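Local coordinates for NIF3-related protein (Bacillus cereus, PDB 2GX8) that is of unknown function but binds a pair of zinc ions in the dimetal site conserved in the Nif3 family and carries an additional, probably regulatory, domain, at residues G54-A59 / I123-T128; I69-T74 / A91-I96. All coordinates share one frame; numbering follows the deposited sequence.

Contact 1 of 2, residues G54-A59 / I123-T128; sequences GLQIGA and IYAAHT
Y124 lies against the backbone of G54, one ring face turned to the glycine N, where strands 54-56 and 123-125 run antiparallel. From CB, which passes the G54 carbonyl oxygen, the side chain swings out with CG anti to the backbone N (chi1 176°), bringing the ring over the neighbouring strand. CD2 comes to 3.5 Å from G54 C, and CE2 then meets G54 CA at 3.6 Å. The hydroxyl at its tip is hydrogen-bonded to E39 OE1. With no side chain on G54, the flat ring approaches the main chain directly; the backbone angles of G54 (phi 99°) would press a CB against the carbonyl oxygen of the residue before, so the position calls for glycine.

G54 and A125 form a hydrogen-bonded pair closed in both directions, G54 N to A125 O at 2.9 Å and A125 N to G54 O at 2.8 Å. Further along, a classic beta bulge sets Q56 and I57 both opposite I123. I123 O therefore takes two donors: Q56 N at 2.7 Å comes nearly end-on to the carbonyl, whereas the longer bond from I57 N uses an in-plane lone pair. On the face shared by I57 and I123, I57 CB packs 4.0 Å from I123 CB. Q56 lays its CD 3.9 Å from A125 CB, and its NE2 is hydrogen-bonded to I96 O.

Helix 108-118 covers I57 and I123, helix 31-38 covers Y124, and strand 88-91 flanks 123-125 in parallel; where the chain turns a corner, I57 and G58 pair in parallel with a strand of the second subunit, so the sheet runs on across the interface.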
ATOM      1  N   GLY C  54      20.792  18.799  -0.616  1.00 59.32           N
ATOM      2  CA  GLY C  54      22.132  18.520  -0.096  1.00 57.57           C
ATOM      3  C   GLY C  54      23.176  18.185  -1.171  1.00 56.71           C
ATOM      4  O   GLY C  54      22.982  18.460  -2.342  1.00 56.66           O
ATOM      5  N   LEU C  55      24.304  17.614  -0.767  1.00 55.86           N
ATOM      6  CA  LEU C  55      25.328  17.245  -1.733  1.00 56.06           C
ATOM      7  C   LEU C  55      24.797  16.107  -2.587  1.00 56.02           C
ATOM      8  O   LEU C  55      24.361  15.076  -2.061  1.00 57.76           O
ATOM      9  CB  LEU C  55      26.646  16.826  -1.043  1.00 55.41           C
ATOM     10  CG  LEU C  55      27.847  16.505  -1.967  1.00 55.25           C
ATOM     11  CD1 LEU C  55      28.312  17.750  -2.761  1.00 51.35           C
ATOM     12  CD2 LEU C  55      29.031  15.894  -1.182  1.00 54.87           C
ATOM     13  N   GLN C  56      24.807  16.293  -3.895  1.00 56.13           N
ATOM     14  CA  GLN C  56      24.313  15.250  -4.772  1.00 55.97           C
ATOM     15  C   GLN C  56      25.430  14.597  -5.563  1.00 56.96           C
ATOM     16  O   GLN C  56      25.410  13.381  -5.818  1.00 57.27           O
ATOM     17  CB  GLN C  56      23.243  15.794  -5.709  1.00 57.08           C
ATOM     18  CG  GLN C  56      21.966  16.218  -4.977  1.00 57.55           C
ATOM     19  CD  GLN C  56      20.778  16.233  -5.880  1.00 60.12           C
ATOM     20  OE1 GLN C  56      20.800  16.841  -6.952  1.00 66.15           O
ATOM     21  NE2 GLN C  56      19.710  15.565  -5.455  1.00 62.38           N
ATOM     22  N   ILE C  57      26.428  15.387  -5.943  1.00 57.35           N
ATOM     23  CA  ILE C  57      27.533  14.845  -6.734  1.00 57.36           C
ATOM     24  C   ILE C  57      28.833  15.427  -6.272  1.00 57.02           C
ATOM     25  O   ILE C  57      28.953  16.640  -6.150  1.00 58.43           O
ATOM     26  CB  ILE C  57      27.274  15.083  -8.247  1.00 57.58           C
ATOM     27  CG1 ILE C  57      26.378  13.974  -8.762  1.00 60.00           C
ATOM     28  CG2 ILE C  57      28.528  15.034  -9.089  1.00 57.11           C
ATOM     29  CD1 ILE C  57      25.819  14.254 -10.103  1.00 66.90           C
ATOM     30  N   GLY C  58      29.805  14.567  -5.979  1.00 56.98           N
ATOM     31  CA  GLY C  58      31.126  15.048  -5.585  1.00 54.65           C
ATOM     32  C   GLY C  58      31.413  14.975  -4.111  1.00 55.23           C
ATOM     33  O   GLY C  58      30.849  14.129  -3.410  1.00 55.43           O
ATOM     34  N   ALA C  59      32.316  15.862  -3.667  1.00 55.23           N
ATOM     35  CA  ALA C  59      32.804  15.988  -2.281  1.00 54.86           C
ATOM     36  C   ALA C  59      33.021  17.466  -1.946  1.00 54.98           C
ATOM     37  O   ALA C  59      33.270  18.275  -2.834  1.00 54.80           O
ATOM     38  CB  ALA C  59      34.099  15.270  -2.130  1.00 54.36           C
ATOM     39  N   ILE C 123      27.996  19.221  -6.820  1.00 54.64           N
ATOM     40  CA  ILE C 123      26.655  19.691  -7.121  1.00 54.44           C
ATOM     41  C   ILE C 123      25.854  19.587  -5.824  1.00 55.71           C
ATOM     42  O   ILE C 123      25.697  18.509  -5.249  1.00 54.06           O
ATOM     43  CB  ILE C 123      26.006  18.854  -8.231  1.00 55.86           C
ATOM     44  CG1 ILE C 123      26.825  18.920  -9.526  1.00 55.62           C
ATOM     45  CG2 ILE C 123      24.534  19.303  -8.495  1.00 53.03           C
ATOM     46  CD1 ILE C 123      26.944  20.318 -10.090  1.00 57.63           C
ATOM     47  N   TYR C 124      25.351  20.729  -5.365  1.00 56.55           N
ATOM     48  CA  TYR C 124      24.595  20.782  -4.136  1.00 56.51           C
ATOM     49  C   TYR C 124      23.176  21.262  -4.428  1.00 56.91           C
ATOM     50  O   TYR C 124      22.988  22.273  -5.120  1.00 58.73           O
ATOM     51  CB  TYR C 124      25.329  21.709  -3.146  1.00 57.49           C
ATOM     52  CG  TYR C 124      24.617  21.945  -1.832  1.00 57.63           C
ATOM     53  CD1 TYR C 124      23.664  22.969  -1.715  1.00 58.15           C
ATOM     54  CD2 TYR C 124      24.905  21.183  -0.712  1.00 56.42           C
ATOM     55  CE1 TYR C 124      23.012  23.217  -0.540  1.00 56.53           C
ATOM     56  CE2 TYR C 124      24.241  21.432   0.498  1.00 57.91           C
ATOM     57  CZ  TYR C 124      23.302  22.456   0.561  1.00 57.33           C
ATOM     58  OH  TYR C 124      22.623  22.737   1.714  1.00 57.44           O
ATOM     59  N   ALA C 125      22.162  20.558  -3.926  1.00 55.13           N
ATOM     60  CA  ALA C 125      20.792  21.011  -4.204  1.00 54.83           C
ATOM     61  C   ALA C 125      20.159  21.745  -3.033  1.00 54.74           C
ATOM     62  O   ALA C 125      20.215  21.290  -1.894  1.00 54.41           O
ATOM     63  CB  ALA C 125      19.924  19.867  -4.620  1.00 53.95           C
ATOM     64  N   ALA C 126      19.559  22.889  -3.326  1.00 54.89           N
ATOM     65  CA  ALA C 126      18.838  23.662  -2.328  1.00 55.97           C
ATOM     66  C   ALA C 126      17.456  23.910  -2.895  1.00 56.75           C
ATOM     67  O   ALA C 126      17.204  24.970  -3.472  1.00 57.61           O
ATOM     68  CB  ALA C 126      19.524  24.945  -2.129  1.00 55.99           C
ATOM     69  N   HIS C 127      16.559  22.942  -2.747  1.00 57.10           N
ATOM     70  CA  HIS C 127      15.254  23.063  -3.372  1.00 57.92           C
ATOM     71  C   HIS C 127      14.175  23.736  -2.528  1.00 57.23           C
ATOM     72  O   HIS C 127      14.186  24.956  -2.417  1.00 56.97           O
ATOM     73  CB  HIS C 127      14.825  21.737  -4.035  1.00 59.04           C
ATOM     74  CG  HIS C 127      13.641  21.861  -4.953  1.00 62.21           C
ATOM     75  ND1 HIS C 127      12.727  20.839  -5.137  1.00 68.11           N
ATOM     76  CD2 HIS C 127      13.196  22.899  -5.701  1.00 63.90           C
ATOM     77  CE1 HIS C 127      11.779  21.237  -5.969  1.00 68.80           C
ATOM     78  NE2 HIS C 127      12.034  22.487  -6.319  1.00 71.14           N
ATOM     79  N   THR C 128      13.260  22.985  -1.921  1.00 57.02           N
ATOM     80  CA  THR C 128      12.173  23.638  -1.184  1.00 57.11           C
ATOM     81  C   THR C 128      12.614  24.489  -0.010  1.00 56.52           C
ATOM     82  O   THR C 128      11.890  25.390   0.400  1.00 56.57           O
ATOM     83  CB  THR C 128      11.047  22.692  -0.756  1.00 57.47           C
ATOM     84  OG1 THR C 128      11.625  21.548  -0.127  1.00 58.18           O
ATOM     85  CG2 THR C 128      10.196  22.272  -1.972  1.00 58.94           C
TER

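Contact 2 of 2, residues I69-T74 / A91-I96; sequences IALDVT and AHHPLI. With ZN (zinc ion), chain M; ZN (zinc ion), chain L.
L71 and the two histidines H92 and H93 lie side by side and point the same way, but the leucine meets the two imidazoles differently. Its CD1 sits at the edge of the H92 ring, in plane and 3.5 Å from H92 CD2, while the same methyl lies over a face of H93, 3.8 Å from the ring centroid in a CH-pi contact. CG of L71, anti to its own nitrogen (chi1 170°), runs alongside the H93 ring near CE1. D72, by contrast, meets H93 at the edge of its ring: H93 ND1 donates to D72 OD1 over 2.6 Å, with the oxygen in the ring plane and approached on its syn side, 26° out of the carboxylate plane. Together with the bond of H93 NE2 to one zinc ion (2.2 Å), this bond limits rotation of the imidazole; OD2 of D72 is held by T391 and by Y339 of the third subunit.

Strands 66-70 and 88-91 are joined through helix 75-84 in a beta-alpha-beta unit, and the paired histidines follow the C-terminal end of the second strand. H92 NE2 binds the other zinc ion, also at 2.2 Å, and its ND1 donates to A126 O. A70 and A91 form a parallel bridge, to which the bent bond from H92 N to A70 O belongs; where the strands give way to loop, H93 N donates to L71 O at 3.0 Å. Away from the metals, V73 CG2 presses tightly on A91 CB at 3.4 Å, and a water links V73 N to H93 O.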
ATOM      1  N   ILE C  69      25.970  29.918  -8.483  1.00 51.49           N
ATOM      2  CA  ILE C  69      24.592  29.741  -8.101  1.00 50.13           C
ATOM      3  C   ILE C  69      23.802  29.509  -9.395  1.00 51.24           C
ATOM      4  O   ILE C  69      23.874  30.318 -10.333  1.00 50.51           O
ATOM      5  CB  ILE C  69      24.017  30.951  -7.356  1.00 51.03           C
ATOM      6  CG1 ILE C  69      24.998  31.457  -6.284  1.00 46.57           C
ATOM      7  CG2 ILE C  69      22.718  30.574  -6.700  1.00 47.90           C
ATOM      8  CD1 ILE C  69      25.310  30.406  -5.238  1.00 45.53           C
ATOM      9  N   ALA C  70      23.049  28.409  -9.434  1.00 50.16           N
ATOM     10  CA  ALA C  70      22.239  28.066 -10.608  1.00 51.23           C
ATOM     11  C   ALA C  70      20.814  27.741 -10.231  1.00 51.54           C
ATOM     12  O   ALA C  70      20.534  27.451  -9.070  1.00 52.93           O
ATOM     13  CB  ALA C  70      22.854  26.857 -11.347  1.00 49.04           C
ATOM     14  N   LEU C  71      19.923  27.786 -11.223  1.00 52.13           N
ATOM     15  CA  LEU C  71      18.553  27.343 -11.037  1.00 52.82           C
ATOM     16  C   LEU C  71      18.508  25.874 -11.534  1.00 55.89           C
ATOM     17  O   LEU C  71      18.228  24.945 -10.764  1.00 58.34           O
ATOM     18  CB  LEU C  71      17.567  28.268 -11.765  1.00 51.64           C
ATOM     19  CG  LEU C  71      16.102  27.804 -11.855  1.00 52.72           C
ATOM     20  CD1 LEU C  71      15.491  27.727 -10.488  1.00 53.56           C
ATOM     21  CD2 LEU C  71      15.256  28.703 -12.740  1.00 47.44           C
ATOM     22  N   ASP C  72      18.846  25.667 -12.806  1.00 55.87           N
ATOM     23  CA  ASP C  72      18.892  24.352 -13.427  1.00 55.49           C
ATOM     24  C   ASP C  72      20.337  24.016 -13.746  1.00 56.43           C
ATOM     25  O   ASP C  72      21.060  24.888 -14.256  1.00 54.58           O
ATOM     26  CB  ASP C  72      18.116  24.418 -14.735  1.00 54.55           C
ATOM     27  CG  ASP C  72      16.689  24.838 -14.518  1.00 56.62           C
ATOM     28  OD1 ASP C  72      16.055  24.164 -13.683  1.00 54.15           O
ATOM     29  OD2 ASP C  72      16.191  25.813 -15.163  1.00 55.89           O
ATOM     30  N   VAL C  73      20.773  22.787 -13.434  1.00 56.23           N
ATOM     31  CA  VAL C  73      22.117  22.401 -13.808  1.00 58.19           C
ATOM     32  C   VAL C  73      22.078  21.727 -15.159  1.00 58.87           C
ATOM     33  O   VAL C  73      21.945  20.520 -15.252  1.00 60.75           O
ATOM     34  CB  VAL C  73      22.799  21.466 -12.796  1.00 59.53           C
ATOM     35  CG1 VAL C  73      24.216  21.164 -13.246  1.00 58.33           C
ATOM     36  CG2 VAL C  73      22.795  22.075 -11.404  1.00 56.82           C
ATOM     37  N   THR C  74      22.154  22.516 -16.217  1.00 59.65           N
ATOM     38  CA  THR C  74      22.169  21.986 -17.587  1.00 59.29           C
ATOM     39  C   THR C  74      23.638  21.844 -17.941  1.00 59.34           C
ATOM     40  O   THR C  74      24.494  22.264 -17.165  1.00 59.38           O
ATOM     41  CB  THR C  74      21.556  22.991 -18.549  1.00 59.45           C
ATOM     42  OG1 THR C  74      22.336  24.193 -18.512  1.00 60.95           O
ATOM     43  CG2 THR C  74      20.147  23.335 -18.113  1.00 61.70           C
ATOM     44  N   ALA C  91      22.565  24.701  -6.729  1.00 55.56           N
ATOM     45  CA  ALA C  91      21.413  24.738  -7.618  1.00 54.10           C
ATOM     46  C   ALA C  91      20.118  24.604  -6.874  1.00 55.57           C
ATOM     47  O   ALA C  91      20.058  23.872  -5.886  1.00 56.90           O
ATOM     48  CB  ALA C  91      21.516  23.612  -8.613  1.00 54.50           C
ATOM     49  N   HIS C  92      19.072  25.251  -7.397  1.00 53.94           N
ATOM     50  CA  HIS C  92      17.771  25.257  -6.802  1.00 53.62           C
ATOM     51  C   HIS C  92      17.004  23.997  -7.117  1.00 53.61           C
ATOM     52  O   HIS C  92      16.360  23.428  -6.229  1.00 50.98           O
ATOM     53  CB  HIS C  92      16.992  26.466  -7.309  1.00 53.62           C
ATOM     54  CG  HIS C  92      15.642  26.621  -6.697  1.00 54.21           C
ATOM     55  ND1 HIS C  92      15.434  26.554  -5.336  1.00 56.43           N
ATOM     56  CD2 HIS C  92      14.441  26.915  -7.247  1.00 52.39           C
ATOM     57  CE1 HIS C  92      14.155  26.753  -5.080  1.00 49.57           C
ATOM     58  NE2 HIS C  92      13.535  26.982  -6.220  1.00 52.42           N
ATOM     59  N   HIS C  93      17.026  23.580  -8.389  1.00 54.14           N
ATOM     60  CA  HIS C  93      16.365  22.341  -8.770  1.00 54.11           C
ATOM     61  C   HIS C  93      17.417  21.252  -8.727  1.00 55.47           C
ATOM     62  O   HIS C  93      18.464  21.391  -9.346  1.00 56.29           O
ATOM     63  CB  HIS C  93      15.785  22.389 -10.168  1.00 53.24           C
ATOM     64  CG  HIS C  93      14.740  23.417 -10.344  1.00 53.92           C
ATOM     65  ND1 HIS C  93      14.602  24.130 -11.508  1.00 55.32           N
ATOM     66  CD2 HIS C  93      13.785  23.868  -9.505  1.00 53.91           C
ATOM     67  CE1 HIS C  93      13.567  24.945 -11.401  1.00 57.72           C
ATOM     68  NE2 HIS C  93      13.070  24.823 -10.184  1.00 59.41           N
ATOM     69  N   PRO C  94      17.141  20.174  -7.983  1.00 56.44           N
ATOM     70  CA  PRO C  94      18.063  19.055  -7.842  1.00 57.49           C
ATOM     71  C   PRO C  94      18.450  18.479  -9.206  1.00 56.71           C
ATOM     72  O   PRO C  94      17.599  18.313 -10.032  1.00 56.76           O
ATOM     73  CB  PRO C  94      17.232  18.007  -7.077  1.00 56.51           C
ATOM     74  CG  PRO C  94      16.150  18.745  -6.429  1.00 57.64           C
ATOM     75  CD  PRO C  94      15.895  19.980  -7.221  1.00 57.05           C
ATOM     76  N   LEU C  95      19.722  18.199  -9.432  1.00 57.41           N
ATOM     77  CA  LEU C  95      20.147  17.517 -10.670  1.00 57.10           C
ATOM     78  C   LEU C  95      19.687  16.045 -10.631  1.00 56.63           C
ATOM     79  O   LEU C  95      19.234  15.506 -11.628  1.00 56.62           O
ATOM     80  CB  LEU C  95      21.655  17.622 -10.868  1.00 56.04           C
ATOM     81  CG  LEU C  95      22.352  16.801 -11.970  1.00 58.65           C
ATOM     82  CD1 LEU C  95      21.952  17.199 -13.387  1.00 54.33           C
ATOM     83  CD2 LEU C  95      23.859  16.973 -11.779  1.00 53.97           C
ATOM     84  N   ILE C  96      19.802  15.397  -9.482  1.00 56.06           N
ATOM     85  CA  ILE C  96      19.247  14.065  -9.367  1.00 55.51           C
ATOM     86  C   ILE C  96      17.945  14.250  -8.623  1.00 56.99           C
ATOM     87  O   ILE C  96      17.969  14.691  -7.486  1.00 57.44           O
ATOM     88  CB  ILE C  96      20.111  13.132  -8.513  1.00 54.93           C
ATOM     89  CG1 ILE C  96      21.483  12.938  -9.152  1.00 53.99           C
ATOM     90  CG2 ILE C  96      19.420  11.776  -8.332  1.00 53.43           C
ATOM     91  CD1 ILE C  96      22.401  12.071  -8.331  1.00 52.64           C
TER
HETATM   92 ZN    ZN M 375      11.338  26.566  -6.248  1.00 60.75          ZN
HETATM   93 ZN    ZN L 374      11.066  24.992  -9.166  1.00 55.72          ZN
HETATM   94  O   HOH W   1      18.938  20.662 -12.023  1.00 51.65           O

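How the contacts relate
Contacts 1 and 2 both reach the same mixed sheet, with their centres about 9 Å apart, and residues 69-74 and 91-96 both fall within the chain loop closed by 54-59 and 123-128. They are joined just past strand 123-125, where A126 N is 2.8 Å from A91 O, a probable hydrogen bond. Q56 OE1 also approaches L95 N, at 3.0 Å. Beside the metals, the H127 ring meets that of H92 edge-to-face. Contact 2 supplies H92 and H93 to the two zinc ions, which are 3.3 Å apart and bridged by E360; D131 shares the zinc ion of H92, and H357 that of H93. In contact 1 the A125 side chain is about 11 Å from a zinc ion.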